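Local coordinates for type II secretion pathway related protein (Escherichia coli, PDB 3SOL), which is the pilotin GspS of a type II secretion system, a helical lipoprotein that probably guides the secretin to the outer membrane, at residues E8-Y19 / I56-L67; S34-I42 / V86-A94. All blocks are in the same frame, centred on the assembly; numbering follows the deposited sequence.

Interaction 1: residues E8-Y19 / I56-L67; sequences EQMASIVSATRY and IRKHSDDIYVRL
R18 lays its guanidinium flat on the ring of Y64, the two planes 4° apart and R18 CZ 4.0 Å from the ring centroid, a cation-pi stack. R18 CD rides over the same face as a CH-pi contact. With R18 CG anti to the backbone N and the chain extended, the arm runs across that face, and R18 NH1, on the CB side of the ring, makes a salt bridge with D61 OD1 at 3.0 Å. A water accepts from R18 NH1 and hydrogen-bonds S60 OG. At the far end, H59 NE2 donates to E8 OE2 (2.8 Å, 162°), which lies in the imidazole plane; the carboxylate is met from above its own plane.

Between these polar ends the helices come within 8.1 Å, crossing at -59°, and small residues permit it. A11 is a knob among I56, H59, S60 and I63, A11 CB 3.4 Å from H59 CD2 at the ring edge. S15 fills the next hole, bordered by S60, I63, Y64 and L67, while I63 returns the insertion among E8, A11, S12 and S15. Further along, Y19 CD1 meets Y64 CE1 at 3.6 Å, the rings oblique; Y19 OH is bonded to E74 and K77, and Y64 OH to R23. A salt bridge and a His-carboxylate hydrogen bond thus flank the interlocked seam, and stack and salt bridge together probably restrict how the R18 guanidinium turns.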
loop_
_atom_site.group_PDB
_atom_site.type_symbol
_atom_site.label_atom_id
_atom_site.label_comp_id
_atom_site.label_asym_id
_atom_site.label_seq_id
_atom_site.Cartn_x
_atom_site.Cartn_y
_atom_site.Cartn_z
ATOM N N GLU A 8 -5.441 -7.606 5.725
ATOM C CA GLU A 8 -4.317 -8.154 4.950
ATOM C C GLU A 8 -4.237 -7.519 3.557
ATOM O O GLU A 8 -3.159 -7.108 3.112
ATOM C CB GLU A 8 -4.440 -9.679 4.833
ATOM C CG GLU A 8 -3.147 -10.376 4.387
ATOM C CD GLU A 8 -2.125 -10.541 5.525
ATOM O OE1 GLU A 8 -2.459 -11.198 6.546
ATOM O OE2 GLU A 8 -0.982 -10.029 5.382
ATOM N N GLN A 9 -5.381 -7.448 2.879
ATOM C CA GLN A 9 -5.493 -6.795 1.570
ATOM C C GLN A 9 -5.079 -5.325 1.628
ATOM O O GLN A 9 -4.157 -4.914 0.939
ATOM C CB GLN A 9 -6.933 -6.908 1.040
ATOM C CG GLN A 9 -7.296 -5.909 -0.084
ATOM C CD GLN A 9 -8.531 -6.332 -0.892
ATOM O OE1 GLN A 9 -9.410 -7.039 -0.392
ATOM N NE2 GLN A 9 -8.584 -5.899 -2.154
ATOM N N MET A 10 -5.770 -4.539 2.444
ATOM C CA MET A 10 -5.480 -3.112 2.553
ATOM C C MET A 10 -4.028 -2.855 2.945
ATOM O O MET A 10 -3.398 -2.003 2.363
ATOM C CB MET A 10 -6.402 -2.421 3.570
ATOM C CG MET A 10 -7.874 -2.267 3.135
ATOM S SD MET A 10 -8.126 -1.541 1.488
ATOM C CE MET A 10 -6.874 -0.266 1.480
ATOM N N ALA A 11 -3.510 -3.598 3.920
ATOM C CA ALA A 11 -2.130 -3.422 4.381
ATOM C C ALA A 11 -1.124 -3.720 3.269
ATOM O O ALA A 11 -0.115 -3.040 3.147
ATOM C CB ALA A 11 -1.849 -4.285 5.592
ATOM N N SER A 12 -1.414 -4.724 2.453
ATOM C CA SER A 12 -0.544 -5.090 1.333
ATOM C C SER A 12 -0.462 -4.005 0.271
ATOM O O SER A 12 0.628 -3.703 -0.247
ATOM C CB SER A 12 -1.025 -6.392 0.711
ATOM O OG SER A 12 -0.932 -7.437 1.666
ATOM N N ILE A 13 -1.607 -3.405 -0.043
ATOM C CA ILE A 13 -1.662 -2.284 -0.969
ATOM C C ILE A 13 -0.865 -1.083 -0.446
ATOM O O ILE A 13 -0.096 -0.467 -1.192
ATOM C CB ILE A 13 -3.117 -1.865 -1.242
ATOM C CG1 ILE A 13 -3.815 -2.952 -2.076
ATOM C CG2 ILE A 13 -3.145 -0.550 -1.977
ATOM C CD1 ILE A 13 -5.332 -2.954 -1.972
ATOM N N VAL A 14 -1.049 -0.751 0.830
ATOM C CA VAL A 14 -0.325 0.367 1.455
ATOM C C VAL A 14 1.199 0.113 1.527
ATOM O O VAL A 14 1.987 1.013 1.242
ATOM C CB VAL A 14 -0.940 0.711 2.829
ATOM C CG1 VAL A 14 -0.035 1.643 3.641
ATOM C CG2 VAL A 14 -2.331 1.341 2.632
ATOM N N SER A 15 1.619 -1.109 1.877
ATOM C CA SER A 15 3.064 -1.424 1.961
ATOM C C SER A 15 3.730 -1.409 0.591
ATOM O O SER A 15 4.860 -0.962 0.453
ATOM C CB SER A 15 3.312 -2.783 2.613
ATOM O OG SER A 15 2.649 -3.775 1.861
ATOM N N ALA A 16 3.026 -1.910 -0.420
ATOM C CA ALA A 16 3.522 -1.887 -1.797
ATOM C C ALA A 16 3.683 -0.447 -2.298
ATOM O O ALA A 16 4.634 -0.120 -3.012
ATOM C CB ALA A 16 2.560 -2.687 -2.714
ATOM N N THR A 17 2.755 0.422 -1.896
ATOM C CA THR A 17 2.798 1.823 -2.278
ATOM C C THR A 17 3.986 2.504 -1.594
ATOM O O THR A 17 4.710 3.297 -2.209
ATOM C CB THR A 17 1.445 2.521 -1.933
ATOM O OG1 THR A 17 0.376 1.817 -2.613
ATOM C CG2 THR A 17 1.461 3.932 -2.389
ATOM N N ARG A 18 4.219 2.169 -0.323
ATOM C CA ARG A 18 5.437 2.627 0.377
ATOM C C ARG A 18 6.720 2.136 -0.315
ATOM O O ARG A 18 7.704 2.875 -0.474
ATOM C CB ARG A 18 5.414 2.183 1.817
ATOM C CG ARG A 18 6.654 2.501 2.594
ATOM C CD ARG A 18 6.476 1.938 4.009
ATOM N NE ARG A 18 7.625 2.198 4.854
ATOM C CZ ARG A 18 7.762 1.755 6.105
ATOM N NH1 ARG A 18 6.821 0.999 6.674
ATOM N NH2 ARG A 18 8.848 2.084 6.797
ATOM N N TYR A 19 6.705 0.890 -0.740
ATOM C CA TYR A 19 7.841 0.336 -1.476
ATOM C C TYR A 19 8.099 1.121 -2.766
ATOM O O TYR A 19 9.233 1.449 -3.063
ATOM C CB TYR A 19 7.629 -1.152 -1.760
ATOM C CG TYR A 19 8.918 -1.955 -1.748
ATOM C CD1 TYR A 19 9.287 -2.664 -0.625
ATOM C CD2 TYR A 19 9.764 -1.993 -2.851
ATOM C CE1 TYR A 19 10.454 -3.404 -0.583
ATOM C CE2 TYR A 19 10.968 -2.733 -2.815
ATOM C CZ TYR A 19 11.286 -3.432 -1.672
ATOM O OH TYR A 19 12.425 -4.188 -1.561
ATOM N N ILE A 56 -4.106 -0.719 9.743
ATOM C CA ILE A 56 -3.546 -0.803 8.376
ATOM C C ILE A 56 -2.070 -0.414 8.377
ATOM O O ILE A 56 -1.245 -1.085 7.740
ATOM C CB ILE A 56 -4.331 0.097 7.365
ATOM C CG1 ILE A 56 -5.771 -0.414 7.182
ATOM C CG2 ILE A 56 -3.603 0.165 6.007
ATOM C CD1 ILE A 56 -6.761 0.642 6.684
ATOM N N ARG A 57 -1.743 0.666 9.092
ATOM C CA ARG A 57 -0.367 1.167 9.173
ATOM C C ARG A 57 0.567 0.145 9.838
ATOM O O ARG A 57 1.641 -0.145 9.302
ATOM C CB ARG A 57 -0.314 2.508 9.922
ATOM C CG ARG A 57 1.055 3.207 9.883
ATOM C CD ARG A 57 1.224 4.215 11.026
ATOM N NE ARG A 57 1.272 3.545 12.334
ATOM C CZ ARG A 57 0.487 3.808 13.383
ATOM N NH1 ARG A 57 -0.442 4.767 13.349
ATOM N NH2 ARG A 57 0.644 3.107 14.504
ATOM N N LYS A 58 0.158 -0.419 10.978
ATOM C CA LYS A 58 1.016 -1.351 11.728
ATOM C C LYS A 58 1.318 -2.624 10.934
ATOM O O LYS A 58 2.482 -3.054 10.830
ATOM C CB LYS A 58 0.387 -1.699 13.081
ATOM C CG LYS A 58 0.475 -0.559 14.094
ATOM C CD LYS A 58 -0.309 -0.848 15.368
ATOM C CE LYS A 58 -0.499 0.425 16.198
ATOM N NZ LYS A 58 -1.155 0.190 17.530
ATOM N N HIS A 59 0.280 -3.206 10.339
ATOM C CA HIS A 59 0.453 -4.404 9.520
ATOM C C HIS A 59 1.285 -4.095 8.270
ATOM O O HIS A 59 2.108 -4.903 7.860
ATOM C CB HIS A 59 -0.896 -5.002 9.104
ATOM C CG HIS A 59 -0.812 -6.438 8.666
ATOM N ND1 HIS A 59 -0.323 -7.437 9.484
ATOM C CD2 HIS A 59 -1.175 -7.047 7.512
ATOM C CE1 HIS A 59 -0.370 -8.594 8.846
ATOM N NE2 HIS A 59 -0.886 -8.387 7.648
ATOM N N SER A 60 1.044 -2.935 7.670
ATOM C CA SER A 60 1.782 -2.521 6.482
ATOM C C SER A 60 3.282 -2.441 6.784
ATOM O O SER A 60 4.107 -2.840 5.945
ATOM C CB SER A 60 1.261 -1.181 5.953
ATOM O OG SER A 60 2.012 -0.759 4.822
ATOM N N ASP A 61 3.622 -1.942 7.974
ATOM C CA ASP A 61 5.018 -1.877 8.445
ATOM C C ASP A 61 5.663 -3.258 8.459
ATOM O O ASP A 61 6.802 -3.431 8.030
ATOM C CB ASP A 61 5.111 -1.282 9.858
ATOM C CG ASP A 61 4.800 0.217 9.906
ATOM O OD1 ASP A 61 4.761 0.875 8.840
ATOM O OD2 ASP A 61 4.607 0.734 11.030
ATOM N N ASP A 62 4.922 -4.241 8.963
ATOM C CA ASP A 62 5.429 -5.606 9.079
ATOM C C ASP A 62 5.594 -6.267 7.715
ATOM O O ASP A 62 6.586 -6.959 7.471
ATOM C CB ASP A 62 4.486 -6.435 9.938
ATOM C CG ASP A 62 4.503 -6.024 11.401
ATOM O OD1 ASP A 62 5.497 -5.415 11.870
ATOM O OD2 ASP A 62 3.512 -6.329 12.086
ATOM N N ILE A 63 4.628 -6.039 6.825
ATOM C CA ILE A 63 4.709 -6.521 5.456
ATOM C C ILE A 63 5.887 -5.878 4.740
ATOM O O ILE A 63 6.618 -6.547 4.011
ATOM C CB ILE A 63 3.414 -6.243 4.665
ATOM C CG1 ILE A 63 2.252 -7.072 5.237
ATOM C CG2 ILE A 63 3.612 -6.574 3.187
ATOM C CD1 ILE A 63 0.886 -6.623 4.779
ATOM N N TYR A 64 6.087 -4.583 4.959
ATOM C CA TYR A 64 7.165 -3.882 4.285
ATOM C C TYR A 64 8.521 -4.520 4.579
ATOM O O TYR A 64 9.347 -4.697 3.675
ATOM C CB TYR A 64 7.172 -2.428 4.713
ATOM C CG TYR A 64 8.202 -1.577 3.996
ATOM C CD1 TYR A 64 7.951 -1.084 2.724
ATOM C CD2 TYR A 64 9.413 -1.257 4.601
ATOM C CE1 TYR A 64 8.876 -0.285 2.068
ATOM C CE2 TYR A 64 10.345 -0.459 3.949
ATOM C CZ TYR A 64 10.060 0.022 2.680
ATOM O OH TYR A 64 10.963 0.806 2.012
ATOM N N VAL A 65 8.748 -4.861 5.842
ATOM C CA VAL A 65 9.982 -5.528 6.230
ATOM C C VAL A 65 10.154 -6.842 5.472
ATOM O O VAL A 65 11.240 -7.129 4.955
ATOM C CB VAL A 65 10.024 -5.786 7.723
ATOM C CG1 VAL A 65 11.207 -6.696 8.070
ATOM C CG2 VAL A 65 10.088 -4.459 8.470
ATOM N N ARG A 66 9.086 -7.623 5.377
ATOM C CA ARG A 66 9.144 -8.869 4.623
ATOM C C ARG A 66 9.464 -8.606 3.155
ATOM O O ARG A 66 10.261 -9.337 2.568
ATOM C CB ARG A 66 7.849 -9.681 4.758
ATOM C CG ARG A 66 7.534 -10.063 6.185
ATOM C CD ARG A 66 6.655 -11.299 6.275
ATOM N NE ARG A 66 5.316 -11.121 5.708
ATOM C CZ ARG A 66 4.255 -10.632 6.361
ATOM N NH1 ARG A 66 4.342 -10.217 7.628
ATOM N NH2 ARG A 66 3.083 -10.544 5.730
ATOM N N LEU A 67 8.875 -7.551 2.574
ATOM C CA LEU A 67 9.114 -7.220 1.167
ATOM C C LEU A 67 10.567 -6.835 0.928
ATOM O O LEU A 67 11.141 -7.255 -0.072
ATOM C CB LEU A 67 8.199 -6.089 0.680
ATOM C CG LEU A 67 6.689 -6.356 0.663
ATOM C CD1 LEU A 67 5.922 -5.072 0.318
ATOM C CD2 LEU A 67 6.365 -7.470 -0.326
HETATM O O HOH W 1 3.979 1.118 6.035
#

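Interaction 2: residues S34-I42 / V86-A94; sequences SILNVANRI and VPFIGELLA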
loop_
_atom_site.group_PDB
_atom_site.type_symbol
_atom_site.label_atom_id
_atom_site.label_comp_id
_atom_site.label_asym_id
_atom_site.label_seq_id
_atom_site.Cartn_x
_atom_site.Cartn_y
_atom_site.Cartn_z
ATOM N N SER A 34 -1.918 10.650 3.486
ATOM C CA SER A 34 -2.889 10.666 2.394
ATOM C C SER A 34 -3.272 9.253 1.957
ATOM O O SER A 34 -4.449 8.954 1.758
ATOM C CB SER A 34 -2.351 11.456 1.208
ATOM O OG SER A 34 -2.309 12.832 1.547
ATOM N N ILE A 35 -2.273 8.389 1.838
ATOM C CA ILE A 35 -2.487 6.992 1.425
ATOM C C ILE A 35 -3.383 6.272 2.430
ATOM O O ILE A 35 -4.341 5.580 2.059
ATOM C CB ILE A 35 -1.130 6.235 1.279
ATOM C CG1 ILE A 35 -0.320 6.836 0.117
ATOM C CG2 ILE A 35 -1.355 4.730 1.079
ATOM C CD1 ILE A 35 1.176 6.465 0.122
ATOM N N LEU A 36 -3.098 6.467 3.707
ATOM C CA LEU A 36 -3.920 5.859 4.766
ATOM C C LEU A 36 -5.355 6.393 4.771
ATOM O O LEU A 36 -6.305 5.619 4.968
ATOM C CB LEU A 36 -3.239 6.023 6.130
ATOM C CG LEU A 36 -2.013 5.129 6.327
ATOM C CD1 LEU A 36 -1.232 5.530 7.568
ATOM C CD2 LEU A 36 -2.452 3.662 6.426
ATOM N N ASN A 37 -5.519 7.700 4.541
ATOM C CA ASN A 37 -6.852 8.321 4.442
ATOM C C ASN A 37 -7.658 7.697 3.318
ATOM O O ASN A 37 -8.847 7.440 3.469
ATOM C CB ASN A 37 -6.769 9.830 4.160
ATOM C CG ASN A 37 -6.251 10.641 5.345
ATOM O OD1 ASN A 37 -6.182 10.153 6.475
ATOM N ND2 ASN A 37 -5.871 11.899 5.080
ATOM N N VAL A 38 -6.999 7.490 2.184
ATOM C CA VAL A 38 -7.629 6.909 1.010
ATOM C C VAL A 38 -7.965 5.432 1.246
ATOM O O VAL A 38 -9.040 4.970 0.863
ATOM C CB VAL A 38 -6.742 7.085 -0.234
ATOM C CG1 VAL A 38 -7.298 6.295 -1.418
ATOM C CG2 VAL A 38 -6.618 8.568 -0.583
ATOM N N ALA A 39 -7.066 4.705 1.901
ATOM C CA ALA A 39 -7.345 3.322 2.310
ATOM C C ALA A 39 -8.537 3.244 3.268
ATOM O O ALA A 39 -9.350 2.327 3.173
ATOM C CB ALA A 39 -6.109 2.690 2.948
ATOM N N ASN A 40 -8.634 4.207 4.187
ATOM C CA ASN A 40 -9.756 4.293 5.128
ATOM C C ASN A 40 -11.057 4.625 4.399
ATOM O O ASN A 40 -12.105 4.028 4.677
ATOM C CB ASN A 40 -9.471 5.341 6.216
ATOM C CG ASN A 40 -10.513 5.341 7.345
ATOM O OD1 ASN A 40 -11.005 4.295 7.765
ATOM N ND2 ASN A 40 -10.838 6.526 7.839
ATOM N N ARG A 41 -10.987 5.576 3.471
ATOM C CA ARG A 41 -12.113 5.888 2.601
ATOM C C ARG A 41 -12.576 4.626 1.854
ATOM O O ARG A 41 -13.745 4.234 1.939
ATOM C CB ARG A 41 -11.729 6.995 1.612
ATOM C CG ARG A 41 -12.865 7.417 0.683
ATOM C CD ARG A 41 -12.476 8.558 -0.265
ATOM N NE ARG A 41 -11.366 8.227 -1.166
ATOM C CZ ARG A 41 -11.441 7.415 -2.224
ATOM N NH1 ARG A 41 -12.577 6.794 -2.540
ATOM N NH2 ARG A 41 -10.358 7.210 -2.972
ATOM N N ILE A 42 -11.647 3.996 1.138
ATOM C CA ILE A 42 -11.927 2.770 0.371
ATOM C C ILE A 42 -12.606 1.691 1.225
ATOM O O ILE A 42 -13.658 1.182 0.844
ATOM C CB ILE A 42 -10.645 2.192 -0.267
ATOM C CG1 ILE A 42 -10.183 3.062 -1.443
ATOM C CG2 ILE A 42 -10.881 0.769 -0.761
ATOM C CD1 ILE A 42 -8.849 2.663 -1.990
ATOM N N VAL A 86 -1.949 0.064 -10.310
ATOM C CA VAL A 86 -2.542 1.061 -11.189
ATOM C C VAL A 86 -3.915 1.507 -10.673
ATOM O O VAL A 86 -4.160 2.707 -10.548
ATOM C CB VAL A 86 -2.587 0.573 -12.679
ATOM C CG1 VAL A 86 -3.461 1.481 -13.527
ATOM C CG2 VAL A 86 -1.174 0.513 -13.260
ATOM N N PRO A 87 -4.807 0.553 -10.342
ATOM C CA PRO A 87 -6.104 0.953 -9.782
ATOM C C PRO A 87 -6.042 1.784 -8.483
ATOM O O PRO A 87 -6.703 2.824 -8.388
ATOM C CB PRO A 87 -6.803 -0.393 -9.533
ATOM C CG PRO A 87 -6.184 -1.314 -10.520
ATOM C CD PRO A 87 -4.749 -0.900 -10.590
ATOM N N PHE A 88 -5.277 1.328 -7.494
ATOM C CA PHE A 88 -5.152 2.053 -6.219
ATOM C C PHE A 88 -4.539 3.437 -6.420
ATOM O O PHE A 88 -5.004 4.417 -5.842
ATOM C CB PHE A 88 -4.320 1.258 -5.212
ATOM C CG PHE A 88 -4.231 1.898 -3.841
ATOM C CD1 PHE A 88 -5.377 2.107 -3.075
ATOM C CD2 PHE A 88 -2.998 2.253 -3.303
ATOM C CE1 PHE A 88 -5.301 2.692 -1.800
ATOM C CE2 PHE A 88 -2.911 2.831 -2.028
ATOM C CZ PHE A 88 -4.074 3.050 -1.277
ATOM N N ILE A 89 -3.502 3.519 -7.249
ATOM C CA ILE A 89 -2.843 4.806 -7.539
ATOM C C ILE A 89 -3.833 5.795 -8.179
ATOM O O ILE A 89 -3.762 6.993 -7.924
ATOM C CB ILE A 89 -1.598 4.611 -8.434
ATOM C CG1 ILE A 89 -0.523 3.812 -7.674
ATOM C CG2 ILE A 89 -1.046 5.953 -8.907
ATOM C CD1 ILE A 89 0.669 3.381 -8.523
ATOM N N GLY A 90 -4.761 5.286 -8.989
ATOM C CA GLY A 90 -5.869 6.102 -9.531
ATOM C C GLY A 90 -6.773 6.714 -8.468
ATOM O O GLY A 90 -7.233 7.849 -8.609
ATOM N N GLU A 91 -7.035 5.952 -7.407
ATOM C CA GLU A 91 -7.771 6.458 -6.245
ATOM C C GLU A 91 -6.939 7.468 -5.444
ATOM O O GLU A 91 -7.467 8.470 -4.941
ATOM C CB GLU A 91 -8.198 5.301 -5.338
ATOM C CG GLU A 91 -9.216 4.367 -5.980
ATOM C CD GLU A 91 -10.535 5.068 -6.289
ATOM O OE1 GLU A 91 -11.246 5.444 -5.331
ATOM O OE2 GLU A 91 -10.846 5.247 -7.491
ATOM N N LEU A 92 -5.643 7.192 -5.336
ATOM C CA LEU A 92 -4.711 8.063 -4.623
ATOM C C LEU A 92 -4.624 9.443 -5.261
ATOM O O LEU A 92 -4.675 10.455 -4.563
ATOM C CB LEU A 92 -3.305 7.440 -4.587
ATOM C CG LEU A 92 -3.092 6.251 -3.649
ATOM C CD1 LEU A 92 -1.641 5.764 -3.713
ATOM C CD2 LEU A 92 -3.473 6.617 -2.223
ATOM N N LEU A 93 -4.488 9.471 -6.585
ATOM C CA LEU A 93 -4.282 10.721 -7.317
ATOM C C LEU A 93 -5.607 11.415 -7.678
ATOM O O LEU A 93 -5.604 12.594 -8.049
ATOM C CB LEU A 93 -3.423 10.473 -8.574
ATOM C CG LEU A 93 -1.990 9.950 -8.345
ATOM C CD1 LEU A 93 -1.270 9.649 -9.657
ATOM C CD2 LEU A 93 -1.176 10.929 -7.511
ATOM N N ALA A 94 -6.727 10.700 -7.544
ATOM C CA ALA A 94 -8.047 11.236 -7.905
ATOM C C ALA A 94 -8.359 12.529 -7.158
ATOM O O ALA A 94 -8.775 13.516 -7.773
ATOM C CB ALA A 94 -9.147 10.200 -7.633
ATOM O OXT ALA A 94 -8.208 12.608 -5.931
#
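The C-terminal helix 86-93 of this all-helical pilotin domain packs across helix 32-45, their short axes 9.9 Å apart and steeply crossed at 105°, and the side chains of F88 and L92 bridge the distance. F88 presents its ring edge. I42 CD1 comes to the rim near the ring plane, 3.6 Å from F88 CE1, and I35 CG2 approaches another part of the rim, 4.0 Å from F88 CE2. V38 CG1 sits obliquely to the same ring. With its CG anti to the backbone N (chi1 -176°), F88 carries the ring forward to these aliphatic groups although its CB does not point directly at them.

One turn on, L92 uses a single methyl for most of its contact: CD2 packs 3.9 Å from V38 CB and lies equally near I35 CG1. L92 CG also rests over a face of the F88 ring, toward its rim, so the two residues present one apolar surface to the other helix. That surface continues beyond this pair of helices, because F88 also touches I13 and T17 of helix 5-23 and L92 reaches P30 in the loop before helix 32-45.

Toward solvent, R41 bends at its third torsion and crosses E91 at about a right angle. R41 NH2 donates to E91 OE1 at 3.1 Å with a 159° angle, the oxygen lying in the guanidinium plane but met from above the carboxylate plane. R41 NH1 adds a weak bond to the same oxygen, so both nitrogens of the salt bridge converge on E91 OE1.

Helix 5-23 connects the two contacts: it forms one side of interaction 1 and, through M10, I13 and T17, touches both helices of interaction 2. I13 and T17 meet F88, T17 also reaches I35, and M10 packs on A39, although the contact centres lie 14 Å apart. Interaction 1 is nearer the chain's centre, about 6 Å against 9 Å, and buries more surface, 828 Å² against 347 Å². Its close approach relies on alanine and serine, with polar pairs at the ends; the wider, steeper crossing of 34-42 with 86-94 is bridged by larger apolar side chains and a single salt bridge at the surface.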